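Local coordinates for protein glucose-1-phosphate thymidylyltransferase (Bacillus anthracis, PDB 4ECM) that probably catalyses the transfer of a thymidylyl group from dTTP to glucose-1-phosphate, forming dTDP-glucose and pyrophosphate in the pathway to dTDP-L-rhamnose, at residues A[218-221]-A[222-226]; A[170-174]-A[175-179]; A[138-141]-A[142-146]. All blocks are in the same frame, centred on the assembly; numbering follows the deposited sequence. Where two conformers were deposited one is given.

Interaction 1: residues A[218-221]-A[222-226]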
loop_
_atom_site.group_PDB
_atom_site.type_symbol
_atom_site.label_atom_id
_atom_site.label_comp_id
_atom_site.label_asym_id
_atom_site.label_seq_id
_atom_site.Cartn_x
_atom_site.Cartn_y
_atom_site.Cartn_z
ATOM N N GLU A 218 11.762 3.507 29.360
ATOM C CA GLU A 218 11.891 4.991 29.335
ATOM C C GLU A 218 13.270 5.566 29.000
ATOM O O GLU A 218 14.267 5.216 29.622
ATOM C CB GLU A 218 11.427 5.583 30.662
ATOM C CG GLU A 218 9.971 5.292 31.042
ATOM C CD GLU A 218 8.947 6.037 30.200
ATOM O OE1 GLU A 218 9.335 6.835 29.314
ATOM O OE2 GLU A 218 7.737 5.828 30.432
ATOM N N ILE A 219 13.309 6.494 28.040
ATOM C CA ILE A 219 14.561 7.141 27.652
ATOM C C ILE A 219 15.127 7.941 28.839
ATOM O O ILE A 219 16.353 8.064 28.985
ATOM C CB ILE A 219 14.415 8.056 26.390
ATOM C CG1 ILE A 219 15.773 8.285 25.729
ATOM C CG2 ILE A 219 13.780 9.374 26.735
ATOM C CD1 ILE A 219 16.418 6.991 25.156
ATOM N N THR A 220 14.248 8.465 29.689
ATOM C CA THR A 220 14.697 9.204 30.881
ATOM C C THR A 220 15.568 8.298 31.798
ATOM O O THR A 220 16.573 8.755 32.359
ATOM C CB THR A 220 13.516 9.828 31.638
ATOM O OG1 THR A 220 12.987 10.917 30.864
ATOM C CG2 THR A 220 13.956 10.350 33.008
ATOM N N ASP A 221 15.210 7.021 31.916
ATOM C CA ASP A 221 16.016 6.081 32.726
ATOM C C ASP A 221 17.440 5.959 32.183
ATOM O O ASP A 221 18.412 5.895 32.952
ATOM C CB ASP A 221 15.356 4.709 32.780
ATOM C CG ASP A 221 14.001 4.745 33.457
ATOM O OD1 ASP A 221 13.752 5.677 34.265
ATOM O OD2 ASP A 221 13.184 3.842 33.189
ATOM N N ILE A 222 17.560 5.932 30.863
ATOM C CA ILE A 222 18.858 5.869 30.206
ATOM C C ILE A 222 19.654 7.137 30.496
ATOM O O ILE A 222 20.841 7.082 30.840
ATOM C CB ILE A 222 18.703 5.719 28.687
ATOM C CG1 ILE A 222 18.191 4.326 28.342
ATOM C CG2 ILE A 222 20.033 5.987 27.966
ATOM C CD1 ILE A 222 17.783 4.189 26.863
ATOM N N ASN A 223 19.003 8.286 30.353
ATOM C CA ASN A 223 19.675 9.555 30.624
ATOM C C ASN A 223 20.135 9.645 32.090
ATOM O O ASN A 223 21.245 10.113 32.359
ATOM C CB ASN A 223 18.803 10.723 30.166
ATOM C CG ASN A 223 18.582 10.698 28.661
ATOM O OD1 ASN A 223 19.452 10.223 27.930
ATOM N ND2 ASN A 223 17.427 11.197 28.187
ATOM N N ASN A 224 19.317 9.155 33.018
ATOM C CA ASN A 224 19.703 9.144 34.435
ATOM C C ASN A 224 20.874 8.168 34.723
ATOM O O ASN A 224 21.694 8.430 35.599
ATOM C CB ASN A 224 18.495 8.844 35.347
ATOM C CG ASN A 224 17.610 10.076 35.597
ATOM O OD1 ASN A 224 18.114 11.186 35.718
ATOM N ND2 ASN A 224 16.296 9.864 35.719
ATOM N N TRP A 225 20.943 7.051 33.990
ATOM C CA TRP A 225 22.037 6.075 34.143
ATOM C C TRP A 225 23.351 6.758 33.796
ATOM O O TRP A 225 24.315 6.705 34.563
ATOM C CB TRP A 225 21.793 4.827 33.264
ATOM C CG TRP A 225 22.943 3.847 33.213
ATOM C CD1 TRP A 225 23.354 3.007 34.212
ATOM C CD2 TRP A 225 23.813 3.586 32.084
ATOM N NE1 TRP A 225 24.429 2.264 33.788
ATOM C CE2 TRP A 225 24.734 2.593 32.490
ATOM C CE3 TRP A 225 23.906 4.102 30.773
ATOM C CZ2 TRP A 225 25.740 2.094 31.630
ATOM C CZ3 TRP A 225 24.903 3.612 29.926
ATOM C CH2 TRP A 225 25.816 2.622 30.368
ATOM N N TYR A 226 23.394 7.422 32.645
ATOM C CA TYR A 226 24.591 8.180 32.268
ATOM C C TYR A 226 24.903 9.285 33.282
ATOM O O TYR A 226 26.066 9.547 33.576
ATOM C CB TYR A 226 24.427 8.831 30.913
ATOM C CG TYR A 226 24.681 7.967 29.697
ATOM C CD1 TYR A 226 25.982 7.675 29.288
ATOM C CD2 TYR A 226 23.636 7.532 28.899
ATOM C CE1 TYR A 226 26.229 6.940 28.140
ATOM C CE2 TYR A 226 23.868 6.794 27.739
ATOM C CZ TYR A 226 25.165 6.502 27.364
ATOM O OH TYR A 226 25.400 5.785 26.205
HETATM O O HOH W 1 15.090 12.356 29.350
HETATM O O HOH W 2 14.871 7.376 35.803
#
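Asn224 ND2 donates two bonds, one to a water at 2.9 Å from ND2 and one to the carbonyl oxygen of Ile179 on strand 175-181. Both N-H groups of the amide are thus used, which should fix its rotation. The water in turn donates to Asp221 OD1 over a short 2.6 Å, making a tight bridge. A second water works one residue earlier in the same manner, donating a hydrogen bond to Thr220 OG1 and accepting one from Asn223 ND2 at 2.9 Å. Thr220 OG1 also bonds to Glu181, and Asn223 OD1 to Tyr198, so these two oxygens each have a partner on the strands beneath. Between the polar pairs, the Thr220 methyl CG2 lies alongside the Asn224 side chain and meets ND2 at 3.6 Å; OG1 stands beside the backbone N (chi1 -71°), which puts the methyl anti to that N. On another flank Ile219 and Ile222 bring their terminal CD1 atoms to 3.6 Å across an oblique meeting, and Tyr198 packs against both. The backbone follows the i to i+4 scheme. Asn223 N donates to Ile219 O in the carbonyl plane (N-H...O 164°), and Asn224 N reaches Thr220 O at 2.9 Å. This is the start of helix 219-228, where the first turn is joined to the next both by the backbone and by water between side chains three residues apart, with Glu218 at the N-cap position and Thr220 touching bound dTDP-glucose at the nucleotide-sugar pocket.

Interaction 2: residues A[170-174]-A[175-179]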
loop_
_atom_site.group_PDB
_atom_site.type_symbol
_atom_site.label_atom_id
_atom_site.label_comp_id
_atom_site.label_asym_id
_atom_site.label_seq_id
_atom_site.Cartn_x
_atom_site.Cartn_y
_atom_site.Cartn_z
ATOM N N ASN A 170 16.255 18.735 36.434
ATOM C CA ASN A 170 16.391 19.470 37.678
ATOM C C ASN A 170 17.808 19.993 37.670
ATOM O O ASN A 170 18.762 19.232 37.875
ATOM C CB ASN A 170 16.152 18.537 38.871
ATOM C CG ASN A 170 16.354 19.230 40.231
ATOM O OD1 ASN A 170 16.566 20.441 40.306
ATOM N ND2 ASN A 170 16.289 18.444 41.308
ATOM N N ILE A 171 17.955 21.282 37.386
ATOM C CA ILE A 171 19.268 21.912 37.311
ATOM C C ILE A 171 19.579 22.772 38.529
ATOM O O ILE A 171 18.817 23.660 38.881
ATOM C CB ILE A 171 19.384 22.799 36.065
ATOM C CG1 ILE A 171 19.213 21.949 34.800
ATOM C CG2 ILE A 171 20.749 23.522 36.040
ATOM C CD1 ILE A 171 19.367 22.735 33.551
ATOM N N GLN A 172 20.702 22.486 39.167
ATOM C CA GLN A 172 21.169 23.269 40.298
ATOM C C GLN A 172 22.641 23.594 40.110
ATOM O O GLN A 172 23.445 22.695 39.839
ATOM C CB GLN A 172 20.948 22.534 41.616
ATOM C CG GLN A 172 19.485 22.312 41.926
ATOM C CD GLN A 172 19.261 21.726 43.297
ATOM O OE1 GLN A 172 20.201 21.503 44.057
ATOM N NE2 GLN A 172 18.010 21.466 43.621
ATOM N N ASN A 173 22.982 24.878 40.236
ATOM C CA ASN A 173 24.359 25.346 40.083
ATOM C C ASN A 173 24.982 24.862 38.769
ATOM O O ASN A 173 26.135 24.414 38.720
ATOM C CB ASN A 173 25.171 24.948 41.318
ATOM C CG ASN A 173 24.571 25.533 42.598
ATOM O OD1 ASN A 173 24.419 26.756 42.725
ATOM N ND2 ASN A 173 24.200 24.663 43.534
ATOM N N ARG A 174 24.185 24.956 37.709
ATOM C CA ARG A 174 24.587 24.575 36.361
ATOM C C ARG A 174 24.930 23.090 36.210
ATOM O O ARG A 174 25.714 22.719 35.337
ATOM C CB ARG A 174 25.735 25.473 35.865
ATOM C CG ARG A 174 25.366 26.963 35.842
ATOM C CD ARG A 174 26.462 27.817 35.213
ATOM N NE ARG A 174 27.691 27.787 36.003
ATOM C CZ ARG A 174 27.984 28.632 36.989
ATOM N NH1 ARG A 174 29.134 28.504 37.640
ATOM N NH2 ARG A 174 27.140 29.607 37.332
ATOM N N LYS A 175 24.336 22.250 37.055
ATOM C CA LYS A 175 24.527 20.790 36.981
ATOM C C LYS A 175 23.160 20.099 36.997
ATOM O O LYS A 175 22.278 20.502 37.745
ATOM C CB LYS A 175 25.390 20.240 38.141
ATOM C CG LYS A 175 26.947 20.296 37.934
ATOM C CD LYS A 175 27.541 21.726 37.968
ATOM C CE LYS A 175 29.052 21.778 37.654
ATOM N NZ LYS A 175 29.909 21.183 38.726
ATOM N N ILE A 176 22.977 19.066 36.177
ATOM C CA ILE A 176 21.725 18.301 36.218
ATOM C C ILE A 176 21.784 17.339 37.405
ATOM O O ILE A 176 22.673 16.497 37.491
ATOM C CB ILE A 176 21.454 17.494 34.937
ATOM C CG1 ILE A 176 21.310 18.405 33.739
ATOM C CG2 ILE A 176 20.165 16.728 35.061
ATOM C CD1 ILE A 176 20.864 17.663 32.476
ATOM N N ILE A 177 20.838 17.484 38.324
ATOM C CA ILE A 177 20.776 16.647 39.524
ATOM C C ILE A 177 20.023 15.371 39.195
ATOM O O ILE A 177 20.439 14.297 39.596
ATOM C CB ILE A 177 20.104 17.378 40.701
ATOM C CG1 ILE A 177 20.841 18.689 40.987
ATOM C CG2 ILE A 177 20.062 16.479 41.954
ATOM C CD1 ILE A 177 22.348 18.524 41.262
ATOM N N GLU A 178 18.919 15.502 38.467
ATOM C CA GLU A 178 18.128 14.355 38.040
ATOM C C GLU A 178 17.134 14.761 36.959
ATOM O O GLU A 178 16.824 15.939 36.789
ATOM C CB GLU A 178 17.418 13.675 39.232
ATOM C CG GLU A 178 16.507 14.562 40.079
ATOM C CD GLU A 178 15.202 14.946 39.387
ATOM O OE1 GLU A 178 14.295 15.481 40.061
ATOM O OE2 GLU A 178 15.072 14.698 38.176
ATOM N N ILE A 179 16.673 13.777 36.199
ATOM C CA ILE A 179 15.684 14.005 35.169
ATOM C C ILE A 179 14.464 13.219 35.615
ATOM O O ILE A 179 14.584 12.118 36.142
ATOM C CB ILE A 179 16.138 13.549 33.789
ATOM C CG1 ILE A 179 17.373 14.335 33.351
ATOM C CG2 ILE A 179 15.014 13.745 32.773
ATOM C CD1 ILE A 179 18.045 13.767 32.098
#
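Asn170 and Lys175 stand near the two ends of a tight beta hairpin, in which strands 167-172 and 175-181 run antiparallel and are joined by a two-residue type I' turn. At the turn, Gln172 N donates to Lys175 O at 2.9 Å, and a return bond runs from Lys175 N to Gln172 O. Asn173 and Arg174, the turn residues, both have positive phi, the left-handed conformation that a type I' turn demands. The Lys175 side chain, bent at chi2, folds back over this turn, its CD 3.1 Å from Asn173 O, a tight contact of the methylene with the carbonyl oxygen. Farther along, Asn170 O receives Ile177 N at 2.8 Å, whereas Asn170 N gives to Glu178 O at 2.9 Å, the mark of a beta bulge with Ile177 as the extra residue. Asn170 CB also lies 3.8 Å from Glu178 CD, the amide and carboxylate planes 77° apart; in this one of its two deposited conformers, Glu178 reaches there with CG between N and the carbonyl carbon (chi1 56°) and a bend at chi2. The bulge turns Ile177 toward the first strand, where CG1 passes over the aliphatic part of Gln172, 3.9 Å from its CB. On the opposite face, the non-hydrogen-bonded pair Ile171 and Ile176 turns onto strands 153-159 and 232-236, while Gln172, Asn173, Arg174 and Lys175 are exposed. The return bond comes in above the plane of the Gln172 carbonyl, Lys175 N standing 58° out of it, and so not on a lone pair.

Interaction 3: residues A[138-141]-A[142-146]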
loop_
_atom_site.group_PDB
_atom_site.type_symbol
_atom_site.label_atom_id
_atom_site.label_comp_id
_atom_site.label_asym_id
_atom_site.label_seq_id
_atom_site.Cartn_x
_atom_site.Cartn_y
_atom_site.Cartn_z
ATOM N N ASP A 138 20.755 24.316 14.421
ATOM C CA ASP A 138 21.589 23.364 13.707
ATOM C C ASP A 138 22.121 22.472 14.841
ATOM O O ASP A 138 22.353 22.954 15.936
ATOM C CB ASP A 138 22.811 24.021 13.028
ATOM C CG ASP A 138 22.446 24.986 11.892
ATOM O OD1 ASP A 138 21.335 24.879 11.330
ATOM O OD2 ASP A 138 23.313 25.838 11.553
ATOM N N ILE A 139 22.328 21.185 14.582
ATOM C CA ILE A 139 22.839 20.297 15.635
ATOM C C ILE A 139 24.361 20.223 15.666
ATOM O O ILE A 139 24.929 19.780 16.661
ATOM C CB ILE A 139 22.288 18.855 15.527
ATOM C CG1 ILE A 139 22.752 18.201 14.216
ATOM C CG2 ILE A 139 20.780 18.862 15.683
ATOM C CD1 ILE A 139 22.370 16.731 14.083
ATOM N N ARG A 140 25.014 20.651 14.587
ATOM C CA ARG A 140 26.478 20.590 14.492
ATOM C C ARG A 140 27.252 21.065 15.709
ATOM O O ARG A 140 28.161 20.379 16.155
ATOM C CB ARG A 140 26.995 21.303 13.225
ATOM C CG ARG A 140 28.529 21.251 13.051
ATOM C CD ARG A 140 28.983 21.986 11.768
ATOM N NE ARG A 140 28.458 21.352 10.553
ATOM C CZ ARG A 140 29.087 20.397 9.870
ATOM N NH1 ARG A 140 28.532 19.870 8.786
ATOM N NH2 ARG A 140 30.271 19.964 10.262
ATOM N N PRO A 141 26.911 22.240 16.249
ATOM C CA PRO A 141 27.687 22.691 17.408
ATOM C C PRO A 141 27.656 21.706 18.567
ATOM O O PRO A 141 28.666 21.539 19.262
ATOM C CB PRO A 141 27.021 24.021 17.791
ATOM C CG PRO A 141 26.426 24.523 16.499
ATOM C CD PRO A 141 25.966 23.269 15.770
ATOM N N TYR A 142 26.514 21.045 18.746
ATOM C CA TYR A 142 26.343 20.073 19.815
ATOM C C TYR A 142 27.065 18.760 19.490
ATOM O O TYR A 142 27.692 18.144 20.374
ATOM C CB TYR A 142 24.863 19.816 20.057
ATOM C CG TYR A 142 24.058 21.087 20.212
ATOM C CD1 TYR A 142 24.369 22.017 21.205
ATOM C CD2 TYR A 142 22.981 21.349 19.378
ATOM C CE1 TYR A 142 23.632 23.194 21.348
ATOM C CE2 TYR A 142 22.221 22.517 19.516
ATOM C CZ TYR A 142 22.550 23.427 20.493
ATOM O OH TYR A 142 21.820 24.561 20.612
ATOM N N VAL A 143 26.992 18.344 18.231
ATOM C CA VAL A 143 27.671 17.137 17.799
ATOM C C VAL A 143 29.200 17.320 17.934
ATOM O O VAL A 143 29.885 16.433 18.413
ATOM C CB VAL A 143 27.287 16.749 16.367
ATOM C CG1 VAL A 143 28.157 15.603 15.863
ATOM C CG2 VAL A 143 25.810 16.394 16.302
ATOM N N GLU A 144 29.708 18.485 17.549
ATOM C CA GLU A 144 31.139 18.790 17.673
ATOM C C GLU A 144 31.619 18.748 19.114
ATOM O O GLU A 144 32.707 18.229 19.386
ATOM C CB GLU A 144 31.460 20.158 17.068
ATOM C CG GLU A 144 31.329 20.187 15.566
ATOM C CD GLU A 144 31.487 21.586 14.979
ATOM O OE1 GLU A 144 31.429 22.580 15.743
ATOM O OE2 GLU A 144 31.659 21.672 13.746
ATOM N N GLU A 145 30.841 19.316 20.033
ATOM C CA GLU A 145 31.196 19.252 21.450
ATOM C C GLU A 145 31.200 17.829 21.929
ATOM O O GLU A 145 32.109 17.418 22.644
ATOM C CB GLU A 145 30.230 20.009 22.350
ATOM C CG GLU A 145 30.513 21.460 22.538
ATOM C CD GLU A 145 29.605 22.099 23.603
ATOM O OE1 GLU A 145 29.176 21.408 24.559
ATOM O OE2 GLU A 145 29.344 23.308 23.478
ATOM N N PHE A 146 30.155 17.090 21.580
ATOM C CA PHE A 146 30.063 15.705 21.988
ATOM C C PHE A 146 31.250 14.870 21.456
ATOM O O PHE A 146 31.767 14.031 22.179
ATOM C CB PHE A 146 28.733 15.113 21.569
ATOM C CG PHE A 146 28.502 13.723 22.082
ATOM C CD1 PHE A 146 28.469 13.477 23.438
ATOM C CD2 PHE A 146 28.261 12.676 21.209
ATOM C CE1 PHE A 146 28.253 12.199 23.923
ATOM C CE2 PHE A 146 28.029 11.393 21.684
ATOM C CZ PHE A 146 28.022 11.155 23.046
HETATM O O HOH W 3 30.766 23.444 18.893
#
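A local contact at the start of a surface helix, 140-147, links residues 138-141 with 142-146, on the flank of the fold where the helix packs against strands 153-159 and 190-198. Its backbone begins with Ile139 O, which accepts two N-H groups: Val143 N at 3.0 Å, in the carbonyl plane, and Tyr142 N in a weak, bent bond (125° at the hydrogen). Glu144 N then reaches Arg140 O at 2.8 Å, and Glu145 N the oxygen of Pro141. Pro141 O is shared, since a water also donates to it at 2.9 Å and makes a weak bond to Glu144 OE1. On the outer side Arg140 and Glu144 meet through their chains more than through their charges. Glu144 OE2 lies against Arg140 CG at 3.2 Å and near the edge of the guanidinium, but NH2 is 4.1 Å away, too far for a salt bridge, and the two flat groups are turned 71° apart. Arg140 CG, opposite its backbone N (chi1 -179°), carries the guanidinium off to Asp69 and the Gln67 carbonyl, which take NH1. Tyr142 swings back over the preceding loop: its CE2 comes within 3.6 Å of Asp138 O, and its hydroxyl bonds to Asp137. Inward, Ile139 CD1, in one of two deposited conformers, meets Val143 CG2 at 4.1 Å, both side chains facing Cys68. Proline, lacking an N-H, fits where no earlier carbonyl needs one, and Pro141 occupies such a place in the first turn of an alpha helix flanking the central sheet of a nucleotidyltransferase fold.

In the fold
From the N terminus the order is interaction 3, interaction 2, interaction 1. Each ends before the next begins, so none nests or crosses, and each is closed by neighbouring residues: a helical turn at 138-146, a hairpin turn at 170-179, a helical turn at 218-226. Interactions 2 and 1 meet in space, with centres about 14 Å apart. Ile179, at the end of the hairpin segment, packs through CG2 on Thr220 CG2 and through CD1 on Asn223 CB, tying the hairpin to helix 219-228. Interaction 3 stays separate, its nearest atoms about 7 Å from interaction 1 and about 11 Å from interaction 2; strands 153-159 and 190-198 lie alongside both its helix and the hairpin.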